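Local coordinates for regulatory protein BlaR1 (Bacillus licheniformis, PDB 1NRF) that probably senses beta-lactam antibiotics through acylation of a serine in its extracellular C-terminal sensor domain and relays the signal across the membrane, at residues I156-Y169 with W214-F228. Sequence-based numbering, arbitrary orientation.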
loop_
_atom_site.group_PDB
_atom_site.type_symbol
_atom_site.label_atom_id
_atom_site.label_comp_id
_atom_site.label_asym_id
_atom_site.label_seq_id
_atom_site.Cartn_x
_atom_site.Cartn_y
_atom_site.Cartn_z
ATOM N N ILE A 156 -1.416 10.557 -1.702
ATOM C CA ILE A 156 0.020 10.287 -1.693
ATOM C C ILE A 156 0.408 9.838 -3.099
ATOM O O ILE A 156 -0.399 9.242 -3.802
ATOM C CB ILE A 156 0.360 9.159 -0.671
ATOM C CG1 ILE A 156 1.880 8.999 -0.521
ATOM C CG2 ILE A 156 -0.273 7.834 -1.132
ATOM C CD1 ILE A 156 2.299 8.098 0.678
ATOM N N SER A 157 1.637 10.123 -3.510
ATOM C CA SER A 157 2.080 9.748 -4.847
ATOM C C SER A 157 2.771 8.408 -4.853
ATOM O O SER A 157 3.224 7.939 -3.817
ATOM C CB SER A 157 3.055 10.789 -5.401
ATOM O OG SER A 157 4.303 10.710 -4.729
ATOM N N PRO A 158 2.844 7.758 -6.025
ATOM C CA PRO A 158 3.515 6.451 -6.133
ATOM C C PRO A 158 4.956 6.557 -5.603
ATOM O O PRO A 158 5.462 5.648 -4.955
ATOM C CB PRO A 158 3.474 6.175 -7.630
ATOM C CG PRO A 158 2.154 6.780 -8.035
ATOM C CD PRO A 158 2.125 8.092 -7.273
ATOM N N LEU A 159 5.600 7.689 -5.880
ATOM C CA LEU A 159 6.968 7.952 -5.442
ATOM C C LEU A 159 7.004 8.117 -3.924
ATOM O O LEU A 159 7.901 7.597 -3.247
ATOM C CB LEU A 159 7.495 9.222 -6.118
ATOM C CG LEU A 159 8.923 9.634 -5.762
ATOM C CD1 LEU A 159 9.884 8.515 -6.125
ATOM C CD2 LEU A 159 9.282 10.913 -6.497
ATOM N N GLU A 160 6.028 8.846 -3.392
ATOM C CA GLU A 160 5.943 9.048 -1.951
ATOM C C GLU A 160 5.701 7.708 -1.254
ATOM O O GLU A 160 6.257 7.437 -0.191
ATOM C CB GLU A 160 4.821 10.029 -1.619
ATOM C CG GLU A 160 5.224 11.497 -1.712
ATOM C CD GLU A 160 4.037 12.457 -1.555
ATOM O OE1 GLU A 160 4.275 13.652 -1.304
ATOM O OE2 GLU A 160 2.868 12.029 -1.693
ATOM N N GLN A 161 4.874 6.870 -1.859
ATOM C CA GLN A 161 4.587 5.551 -1.302
ATOM C C GLN A 161 5.900 4.777 -1.084
ATOM O O GLN A 161 6.148 4.262 0.008
ATOM C CB GLN A 161 3.675 4.756 -2.252
ATOM C CG GLN A 161 2.243 5.261 -2.380
ATOM C CD GLN A 161 1.288 4.632 -1.363
ATOM O OE1 GLN A 161 0.084 4.530 -1.608
ATOM N NE2 GLN A 161 1.824 4.220 -0.220
ATOM N N VAL A 162 6.731 4.700 -2.127
ATOM C CA VAL A 162 8.016 3.995 -2.052
ATOM C C VAL A 162 8.906 4.554 -0.948
ATOM O O VAL A 162 9.440 3.798 -0.132
ATOM C CB VAL A 162 8.802 4.062 -3.416
ATOM C CG1 VAL A 162 10.262 3.667 -3.206
ATOM C CG2 VAL A 162 8.152 3.127 -4.459
ATOM N N ASN A 163 9.052 5.877 -0.897
ATOM C CA ASN A 163 9.911 6.477 0.118
ATOM C C ASN A 163 9.446 6.206 1.540
ATOM O O ASN A 163 10.268 5.920 2.411
ATOM C CB ASN A 163 10.065 7.993 -0.107
ATOM C CG ASN A 163 10.805 8.325 -1.400
ATOM O OD1 ASN A 163 11.651 7.561 -1.861
ATOM N ND2 ASN A 163 10.494 9.470 -1.980
ATOM N N ILE A 164 8.136 6.283 1.786
ATOM C CA ILE A 164 7.643 6.044 3.141
ATOM C C ILE A 164 7.617 4.544 3.461
ATOM O O ILE A 164 7.785 4.152 4.613
ATOM C CB ILE A 164 6.239 6.726 3.380
ATOM C CG1 ILE A 164 6.017 6.916 4.884
ATOM C CG2 ILE A 164 5.105 5.911 2.748
ATOM C CD1 ILE A 164 4.768 7.737 5.233
ATOM N N LEU A 165 7.430 3.707 2.441
ATOM C CA LEU A 165 7.454 2.262 2.657
ATOM C C LEU A 165 8.852 1.863 3.152
ATOM O O LEU A 165 8.977 0.952 3.970
ATOM C CB LEU A 165 7.129 1.504 1.370
ATOM C CG LEU A 165 5.691 1.020 1.150
ATOM C CD1 LEU A 165 5.518 0.528 -0.281
ATOM C CD2 LEU A 165 5.368 -0.093 2.130
ATOM N N LYS A 166 9.891 2.549 2.664
ATOM C CA LYS A 166 11.270 2.266 3.077
ATOM C C LYS A 166 11.475 2.734 4.520
ATOM O O LYS A 166 12.134 2.053 5.318
ATOM C CB LYS A 166 12.284 2.968 2.166
ATOM C CG LYS A 166 13.739 2.732 2.590
ATOM C CD LYS A 166 14.724 3.468 1.712
ATOM C CE LYS A 166 16.153 3.395 2.268
ATOM N NZ LYS A 166 16.770 2.043 2.202
ATOM N N LYS A 167 10.916 3.897 4.847
ATOM C CA LYS A 167 11.004 4.419 6.212
ATOM C C LYS A 167 10.337 3.443 7.188
ATOM O O LYS A 167 10.755 3.307 8.340
ATOM C CB LYS A 167 10.321 5.788 6.319
ATOM C CG LYS A 167 11.160 6.926 5.791
ATOM C CD LYS A 167 10.760 8.214 6.452
ATOM C CE LYS A 167 11.598 9.364 5.938
ATOM N NZ LYS A 167 11.390 9.559 4.477
ATOM N N PHE A 168 9.285 2.777 6.716
ATOM C CA PHE A 168 8.567 1.802 7.526
ATOM C C PHE A 168 9.417 0.542 7.700
ATOM O O PHE A 168 9.607 0.047 8.814
ATOM C CB PHE A 168 7.241 1.436 6.855
ATOM C CG PHE A 168 6.732 0.079 7.240
ATOM C CD1 PHE A 168 6.921 -1.009 6.397
ATOM C CD2 PHE A 168 6.100 -0.119 8.463
ATOM C CE1 PHE A 168 6.488 -2.273 6.767
ATOM C CE2 PHE A 168 5.668 -1.376 8.838
ATOM C CZ PHE A 168 5.862 -2.458 7.988
ATOM N N TYR A 169 9.913 0.038 6.577
ATOM C CA TYR A 169 10.744 -1.153 6.543
ATOM C C TYR A 169 11.972 -0.982 7.426
ATOM O O TYR A 169 12.279 -1.854 8.241
ATOM C CB TYR A 169 11.180 -1.420 5.100
ATOM C CG TYR A 169 11.985 -2.681 4.918
ATOM C CD1 TYR A 169 11.353 -3.923 4.804
ATOM C CD2 TYR A 169 13.379 -2.642 4.892
ATOM C CE1 TYR A 169 12.091 -5.094 4.670
ATOM C CE2 TYR A 169 14.130 -3.809 4.760
ATOM C CZ TYR A 169 13.478 -5.031 4.649
ATOM O OH TYR A 169 14.210 -6.191 4.518
ATOM N N TRP A 214 -3.973 0.390 -7.075
ATOM C CA TRP A 214 -2.676 0.524 -6.423
ATOM C C TRP A 214 -2.084 -0.828 -6.052
ATOM O O TRP A 214 -2.795 -1.765 -5.699
ATOM C CB TRP A 214 -2.781 1.264 -5.088
ATOM C CG TRP A 214 -2.789 2.754 -5.052
ATOM C CD1 TRP A 214 -3.843 3.543 -4.693
ATOM C CD2 TRP A 214 -1.648 3.624 -5.135
ATOM N NE1 TRP A 214 -3.432 4.840 -4.526
ATOM C CE2 TRP A 214 -2.091 4.925 -4.788
ATOM C CE3 TRP A 214 -0.295 3.432 -5.460
ATOM C CZ2 TRP A 214 -1.226 6.035 -4.753
ATOM C CZ3 TRP A 214 0.566 4.534 -5.428
ATOM C CH2 TRP A 214 0.094 5.819 -5.075
ATOM N N PHE A 215 -0.766 -0.909 -6.122
ATOM C CA PHE A 215 -0.052 -2.088 -5.681
ATOM C C PHE A 215 1.340 -1.622 -5.295
ATOM O O PHE A 215 2.168 -1.297 -6.151
ATOM C CB PHE A 215 0.021 -3.195 -6.730
ATOM C CG PHE A 215 0.604 -4.462 -6.183
ATOM C CD1 PHE A 215 0.038 -5.062 -5.065
ATOM C CD2 PHE A 215 1.778 -4.993 -6.705
ATOM C CE1 PHE A 215 0.639 -6.166 -4.461
ATOM C CE2 PHE A 215 2.392 -6.098 -6.116
ATOM C CZ PHE A 215 1.823 -6.688 -4.984
ATOM N N ILE A 216 1.565 -1.560 -3.988
ATOM C CA ILE A 216 2.828 -1.116 -3.435
ATOM C C ILE A 216 3.400 -2.235 -2.590
ATOM O O ILE A 216 2.692 -3.164 -2.225
ATOM C CB ILE A 216 2.637 0.145 -2.543
ATOM C CG1 ILE A 216 1.909 -0.222 -1.238
ATOM C CG2 ILE A 216 1.837 1.188 -3.304
ATOM C CD1 ILE A 216 1.715 0.956 -0.291
ATOM N N GLY A 217 4.687 -2.140 -2.281
ATOM C CA GLY A 217 5.321 -3.159 -1.475
ATOM C C GLY A 217 6.807 -3.229 -1.749
ATOM O O GLY A 217 7.407 -2.286 -2.259
ATOM N N TYR A 218 7.416 -4.354 -1.407
ATOM C CA TYR A 218 8.838 -4.504 -1.631
ATOM C C TYR A 218 9.253 -5.964 -1.806
ATOM O O TYR A 218 8.490 -6.894 -1.534
ATOM C CB TYR A 218 9.608 -3.844 -0.477
ATOM C CG TYR A 218 9.039 -4.170 0.876
ATOM C CD1 TYR A 218 9.411 -5.334 1.548
ATOM C CD2 TYR A 218 8.067 -3.353 1.460
ATOM C CE1 TYR A 218 8.826 -5.680 2.766
ATOM C CE2 TYR A 218 7.476 -3.693 2.671
ATOM C CZ TYR A 218 7.858 -4.856 3.319
ATOM O OH TYR A 218 7.263 -5.209 4.502
ATOM N N VAL A 219 10.461 -6.148 -2.313
ATOM C CA VAL A 219 11.006 -7.479 -2.512
ATOM C C VAL A 219 12.283 -7.563 -1.691
ATOM O O VAL A 219 13.170 -6.702 -1.798
ATOM C CB VAL A 219 11.343 -7.748 -3.996
ATOM C CG1 VAL A 219 12.050 -9.091 -4.130
ATOM C CG2 VAL A 219 10.067 -7.741 -4.832
ATOM N N GLU A 220 12.369 -8.589 -0.858
ATOM C CA GLU A 220 13.554 -8.765 -0.044
ATOM C C GLU A 220 14.408 -9.893 -0.593
ATOM O O GLU A 220 13.938 -11.027 -0.713
ATOM C CB GLU A 220 13.167 -9.096 1.391
ATOM C CG GLU A 220 12.139 -8.161 1.964
ATOM C CD GLU A 220 11.624 -8.640 3.291
ATOM O OE1 GLU A 220 12.293 -8.383 4.316
ATOM O OE2 GLU A 220 10.552 -9.286 3.302
ATOM N N THR A 221 15.653 -9.576 -0.941
ATOM C CA THR A 221 16.575 -10.595 -1.428
ATOM C C THR A 221 17.599 -10.854 -0.320
ATOM O O THR A 221 17.491 -10.313 0.792
ATOM C CB THR A 221 17.314 -10.174 -2.733
ATOM O OG1 THR A 221 18.198 -9.071 -2.471
ATOM C CG2 THR A 221 16.296 -9.798 -3.828
ATOM N N ALA A 222 18.586 -11.689 -0.621
ATOM C CA ALA A 222 19.601 -12.039 0.355
ATOM C C ALA A 222 20.549 -10.899 0.649
ATOM O O ALA A 222 21.116 -10.836 1.735
ATOM C CB ALA A 222 20.384 -13.258 -0.118
ATOM N N ASP A 223 20.720 -9.995 -0.306
ATOM C CA ASP A 223 21.630 -8.876 -0.100
ATOM C C ASP A 223 21.060 -7.516 -0.502
ATOM O O ASP A 223 21.783 -6.514 -0.503
ATOM C CB ASP A 223 22.933 -9.136 -0.860
ATOM C CG ASP A 223 22.710 -9.332 -2.351
ATOM O OD1 ASP A 223 21.561 -9.620 -2.755
ATOM O OD2 ASP A 223 23.691 -9.212 -3.122
ATOM N N ASN A 224 19.767 -7.467 -0.816
ATOM C CA ASN A 224 19.152 -6.213 -1.243
ATOM C C ASN A 224 17.644 -6.154 -0.953
ATOM O O ASN A 224 17.024 -7.152 -0.586
ATOM C CB ASN A 224 19.407 -6.031 -2.746
ATOM C CG ASN A 224 19.457 -4.576 -3.173
ATOM O OD1 ASN A 224 19.329 -3.664 -2.353
ATOM N ND2 ASN A 224 19.651 -4.353 -4.470
ATOM N N THR A 225 17.070 -4.966 -1.099
ATOM C CA THR A 225 15.643 -4.764 -0.886
ATOM C C THR A 225 15.136 -3.787 -1.934
ATOM O O THR A 225 15.682 -2.694 -2.104
ATOM C CB THR A 225 15.345 -4.199 0.504
ATOM O OG1 THR A 225 15.997 -5.003 1.486
ATOM C CG2 THR A 225 13.845 -4.226 0.780
ATOM N N PHE A 226 14.090 -4.193 -2.637
ATOM C CA PHE A 226 13.513 -3.369 -3.681
ATOM C C PHE A 226 12.152 -2.863 -3.253
ATOM O O PHE A 226 11.297 -3.648 -2.866
ATOM C CB PHE A 226 13.370 -4.186 -4.975
ATOM C CG PHE A 226 14.678 -4.624 -5.564
ATOM C CD1 PHE A 226 15.322 -3.839 -6.522
ATOM C CD2 PHE A 226 15.293 -5.797 -5.125
ATOM C CE1 PHE A 226 16.567 -4.212 -7.039
ATOM C CE2 PHE A 226 16.541 -6.186 -5.628
ATOM C CZ PHE A 226 17.183 -5.393 -6.588
ATOM N N PHE A 227 11.953 -1.553 -3.333
ATOM C CA PHE A 227 10.677 -0.948 -2.975
ATOM C C PHE A 227 9.994 -0.514 -4.259
ATOM O O PHE A 227 10.618 0.097 -5.118
ATOM C CB PHE A 227 10.891 0.258 -2.054
ATOM C CG PHE A 227 11.479 -0.098 -0.715
ATOM C CD1 PHE A 227 12.857 -0.127 -0.529
ATOM C CD2 PHE A 227 10.651 -0.432 0.350
ATOM C CE1 PHE A 227 13.402 -0.482 0.693
ATOM C CE2 PHE A 227 11.184 -0.790 1.577
ATOM C CZ PHE A 227 12.566 -0.817 1.751
ATOM N N PHE A 228 8.711 -0.829 -4.392
ATOM C CA PHE A 228 7.976 -0.491 -5.607
ATOM C C PHE A 228 6.541 -0.014 -5.367
ATOM O O PHE A 228 5.919 -0.307 -4.347
ATOM C CB PHE A 228 7.932 -1.708 -6.537
ATOM C CG PHE A 228 7.240 -2.886 -5.931
ATOM C CD1 PHE A 228 7.938 -3.792 -5.150
ATOM C CD2 PHE A 228 5.861 -3.048 -6.075
ATOM C CE1 PHE A 228 7.276 -4.849 -4.511
ATOM C CE2 PHE A 228 5.189 -4.096 -5.442
ATOM C CZ PHE A 228 5.903 -4.999 -4.656
HETATM O O HOH W 1 16.162 -7.781 2.482
#
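Trp214 pushes the benzo edge of its indole against the start of helix 158-169, CZ2 lying 3.4 Å from Ile156 O. Pro158 CG approaches Trp214 CH2 (3.7 Å) from one side of the ring plane. From the other, Gln161, bent at chi2 (-90°), brings OE1 over the indole face; this OE1 is hydrogen-bonded to Thr64, next to Ser63, the acyl-ester serine by similarity. Ile216 packs between Gln161 and Leu165, its CD1 against Gln161 NE2; Leu165 CD1 lies 3.7 Å from Ile216 CB and also packs on the Gly217 backbone. Tyr218 presents a ring face to the edge of Tyr169, centroids 5.1 Å apart and planes at 63°, while Tyr218 OH lies at the edge of the Phe168 ring. Glu220 OE1 accepts a 2.9 Å hydrogen bond from Tyr169 OH, on the anti side of the carboxylate. After the turn, Thr225 lays CG2 over a face of Tyr169, and a water links Thr225 OG1 to Tyr169 OH. Phe227 closes the aromatic cluster, its edge directed at a face of Tyr169 in an offset edge-to-face pair; Lys166 CB lies 3.8 Å from the Phe227 ring centroid, nearly on its normal. Val162 packs on Phe227 CB. As in penicillin-binding proteins and serine beta-lactamases, a helix lies on the antiparallel sheet, here at -37° to strand 214-220, with strand 33-41 continuing the floor beneath Val162 and Lys166 and helix 177-187 flanking Phe168 and Tyr218.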